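Guanidinopropionase (Pseudomonas aeruginosa, PDB 3NIQ) catalyses the manganese-dependent hydrolysis of 3-guanidinopropanoate to beta-alanine and urea, working as a homohexamer of the arginase family. Local coordinates at residues Gly89-Asn94 / Glu106-Gln111. Residues are numbered along the deposited sequence; the frame is centred on the assembly and turned at random.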
ATOM      1  N   GLY A  89       7.633  -4.890  29.149  1.00 22.45           N
ATOM      2  CA  GLY A  89       7.581  -6.034  28.241  1.00 21.56           C
ATOM      3  C   GLY A  89       6.131  -6.375  27.909  1.00 21.17           C
ATOM      4  O   GLY A  89       5.230  -5.526  28.054  1.00 19.92           O
ATOM      5  N   ASP A  90       5.912  -7.603  27.441  1.00 19.50           N
ATOM      6  CA  ASP A  90       4.580  -8.079  27.081  1.00 19.96           C
ATOM      7  C   ASP A  90       4.045  -9.089  28.081  1.00 20.53           C
ATOM      8  O   ASP A  90       4.786  -9.940  28.548  1.00 19.94           O
ATOM      9  CB  ASP A  90       4.611  -8.770  25.710  1.00 20.56           C
ATOM     10  CG  ASP A  90       4.788  -7.801  24.554  1.00 20.32           C
ATOM     11  OD1 ASP A  90       4.612  -6.566  24.719  1.00 20.68           O
ATOM     12  OD2 ASP A  90       5.104  -8.304  23.465  1.00 21.56           O
ATOM     13  N   ALA A  91       2.747  -9.017  28.371  1.00 19.24           N
ATOM     14  CA  ALA A  91       2.089 -10.065  29.127  1.00 20.80           C
ATOM     15  C   ALA A  91       2.211 -11.422  28.381  1.00 21.79           C
ATOM     16  O   ALA A  91       2.290 -11.449  27.155  1.00 21.16           O
ATOM     17  CB  ALA A  91       0.641  -9.718  29.354  1.00 19.62           C
ATOM     18  N   PRO A  92       2.272 -12.538  29.132  1.00 22.09           N
ATOM     19  CA  PRO A  92       2.310 -13.860  28.511  1.00 23.85           C
ATOM     20  C   PRO A  92       0.986 -14.137  27.786  1.00 24.32           C
ATOM     21  O   PRO A  92      -0.081 -13.819  28.307  1.00 25.08           O
ATOM     22  CB  PRO A  92       2.519 -14.815  29.712  1.00 23.91           C
ATOM     23  CG  PRO A  92       2.064 -14.027  30.915  1.00 25.36           C
ATOM     24  CD  PRO A  92       2.395 -12.605  30.599  1.00 22.91           C
ATOM     25  N   VAL A  93       1.070 -14.699  26.587  1.00 24.44           N
ATOM     26  CA  VAL A  93      -0.084 -14.907  25.732  1.00 26.26           C
ATOM     27  C   VAL A  93       0.032 -16.284  25.049  1.00 26.73           C
ATOM     28  O   VAL A  93       1.138 -16.770  24.835  1.00 28.31           O
ATOM     29  CB  VAL A  93      -0.158 -13.761  24.673  1.00 25.94           C
ATOM     30  CG1 VAL A  93      -1.060 -14.117  23.530  1.00 28.92           C
ATOM     31  CG2 VAL A  93      -0.608 -12.438  25.326  1.00 25.06           C
ATOM     32  N   ASN A  94      -1.109 -16.890  24.718  1.00 26.44           N
ATOM     33  CA  ASN A  94      -1.179 -18.153  23.972  1.00 25.70           C
ATOM     34  C   ASN A  94      -2.160 -17.982  22.800  1.00 24.59           C
ATOM     35  O   ASN A  94      -3.384 -17.981  22.991  1.00 24.28           O
ATOM     36  CB  ASN A  94      -1.636 -19.293  24.888  1.00 26.21           C
ATOM     37  CG  ASN A  94      -1.751 -20.647  24.162  1.00 29.12           C
ATOM     38  OD1 ASN A  94      -1.760 -20.741  22.927  1.00 29.08           O
ATOM     39  ND2 ASN A  94      -1.862 -21.697  24.944  1.00 32.28           N
ATOM     40  N   GLU A 106      -4.079 -12.597  33.312  1.00 19.28           N
ATOM     41  CA  GLU A 106      -4.493 -12.164  34.651  1.00 19.08           C
ATOM     42  C   GLU A 106      -3.357 -12.363  35.674  1.00 18.91           C
ATOM     43  O   GLU A 106      -3.146 -11.513  36.542  1.00 19.97           O
ATOM     44  CB  GLU A 106      -5.755 -12.908  35.125  1.00 19.42           C
ATOM     45  CG  GLU A 106      -6.131 -12.547  36.580  1.00 20.13           C
ATOM     46  CD  GLU A 106      -7.384 -13.249  37.111  1.00 21.71           C
ATOM     47  OE1 GLU A 106      -8.074 -13.959  36.337  1.00 20.52           O
ATOM     48  OE2 GLU A 106      -7.679 -13.069  38.310  1.00 20.57           O
ATOM     49  N   GLY A 107      -2.665 -13.503  35.585  1.00 19.95           N
ATOM     50  CA  GLY A 107      -1.567 -13.825  36.506  1.00 19.91           C
ATOM     51  C   GLY A 107      -0.477 -12.761  36.463  1.00 20.77           C
ATOM     52  O   GLY A 107       0.019 -12.318  37.495  1.00 19.95           O
ATOM     53  N   PHE A 108      -0.136 -12.319  35.255  1.00 20.30           N
ATOM     54  CA  PHE A 108       0.802 -11.230  35.077  1.00 19.71           C
ATOM     55  C   PHE A 108       0.310  -9.944  35.746  1.00 19.62           C
ATOM     56  O   PHE A 108       1.044  -9.290  36.499  1.00 18.79           O
ATOM     57  CB  PHE A 108       1.023 -11.009  33.575  1.00 20.25           C
ATOM     58  CG  PHE A 108       2.067  -9.974  33.255  1.00 22.07           C
ATOM     59  CD1 PHE A 108       3.422 -10.293  33.315  1.00 23.89           C
ATOM     60  CD2 PHE A 108       1.694  -8.695  32.868  1.00 22.68           C
ATOM     61  CE1 PHE A 108       4.412  -9.326  33.006  1.00 27.12           C
ATOM     62  CE2 PHE A 108       2.659  -7.720  32.568  1.00 25.39           C
ATOM     63  CZ  PHE A 108       4.027  -8.039  32.641  1.00 27.60           C
ATOM     64  N   TYR A 109      -0.936  -9.567  35.472  1.00 19.06           N
ATOM     65  CA  TYR A 109      -1.455  -8.324  36.018  1.00 19.57           C
ATOM     66  C   TYR A 109      -1.644  -8.362  37.531  1.00 19.63           C
ATOM     67  O   TYR A 109      -1.572  -7.330  38.174  1.00 19.91           O
ATOM     68  CB  TYR A 109      -2.746  -7.882  35.297  1.00 19.04           C
ATOM     69  CG  TYR A 109      -2.415  -7.173  33.997  1.00 18.79           C
ATOM     70  CD1 TYR A 109      -2.313  -5.774  33.946  1.00 16.98           C
ATOM     71  CD2 TYR A 109      -2.141  -7.895  32.843  1.00 15.68           C
ATOM     72  CE1 TYR A 109      -1.965  -5.116  32.758  1.00 17.87           C
ATOM     73  CE2 TYR A 109      -1.779  -7.232  31.632  1.00 17.35           C
ATOM     74  CZ  TYR A 109      -1.715  -5.858  31.604  1.00 18.55           C
ATOM     75  OH  TYR A 109      -1.364  -5.189  30.453  1.00 17.67           O
ATOM     76  N   ARG A 110      -1.911  -9.538  38.090  1.00 20.54           N
ATOM     77  CA  ARG A 110      -1.935  -9.685  39.571  1.00 21.07           C
ATOM     78  C   ARG A 110      -0.583  -9.306  40.189  1.00 21.32           C
ATOM     79  O   ARG A 110      -0.527  -8.706  41.260  1.00 21.71           O
ATOM     80  CB  ARG A 110      -2.290 -11.113  39.977  1.00 20.27           C
ATOM     81  CG  ARG A 110      -3.761 -11.481  39.744  1.00 21.98           C
ATOM     82  CD  ARG A 110      -4.199 -12.597  40.663  1.00 22.54           C
ATOM     83  NE  ARG A 110      -5.580 -13.041  40.419  1.00 23.34           N
ATOM     84  CZ  ARG A 110      -6.216 -13.907  41.208  1.00 24.77           C
ATOM     85  NH1 ARG A 110      -5.600 -14.395  42.289  1.00 21.15           N
ATOM     86  NH2 ARG A 110      -7.462 -14.287  40.926  1.00 20.56           N
ATOM     87  N   GLN A 111       0.501  -9.665  39.503  1.00 21.91           N
ATOM     88  CA  GLN A 111       1.854  -9.342  39.967  1.00 23.34           C
ATOM     89  C   GLN A 111       2.110  -7.856  39.856  1.00 22.89           C
ATOM     90  O   GLN A 111       2.675  -7.237  40.764  1.00 22.87           O
ATOM     91  CB  GLN A 111       2.893 -10.057  39.100  1.00 24.74           C
ATOM     92  CG  GLN A 111       3.105 -11.526  39.435  1.00 29.77           C
ATOM     93  CD  GLN A 111       3.910 -12.242  38.357  1.00 36.23           C
ATOM     94  OE1 GLN A 111       3.914 -11.836  37.191  1.00 40.20           O
ATOM     95  NE2 GLN A 111       4.587 -13.317  38.739  1.00 38.70           N
TER
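Phe-108 reaches Ala-91 and Pro-92 because its chi1 of -175° sets CG anti to the backbone N, carrying the ring from helix 98-114 across to the chain that leaves strand 85-90. On the next residue, Tyr-109 has CG anti to its carbonyl carbon (chi1 -81°), which places ring atom CE2 4.2 Å from Ala-91 CB. Ala-91 thus meets both aromatic rings. Its CA stands over the centre of one face of the Phe-108 ring, 4.1 Å from the centroid and 13° off the normal, a CH-pi contact, while its CB rests 3.8 Å from Phe-108 CD2. Pro-92 follows with its ring crossing the Phe-108 side chain obliquely: its CD lies 3.6 Å from Phe-108 CB and 3.7 Å from Phe-108 CD1, touching the root of the side chain as well as the ring. Within the helix, Tyr-109 CD2 meets the edge of the Phe-108 ring in its plane. Behind this, both aromatic side chains pack on Ile-40 of strand 37-42, the neighbour of 85-90 in the parallel sheet, and Tyr-109 also touches helix 129-136. The phenol OH of buried Tyr-109 is satisfied by a hydrogen bond with Ser-121 OG on strand 118-123, a polar tie from helix to sheet. The contact therefore lies inside the beta-alpha-beta crossover of strand 85-90, helix 98-114 and strand 118-123 in the alpha/beta fold of the arginase family, with the helix packed against the sheet. The side chain of Tyr-109 is about 11 Å from that of the manganese ligand His-126, so the packing does not touch the metal site. The two segments are joined by apolar and CH-pi contacts alone, whose hold depends on fit of shape and not on the directions of bonds.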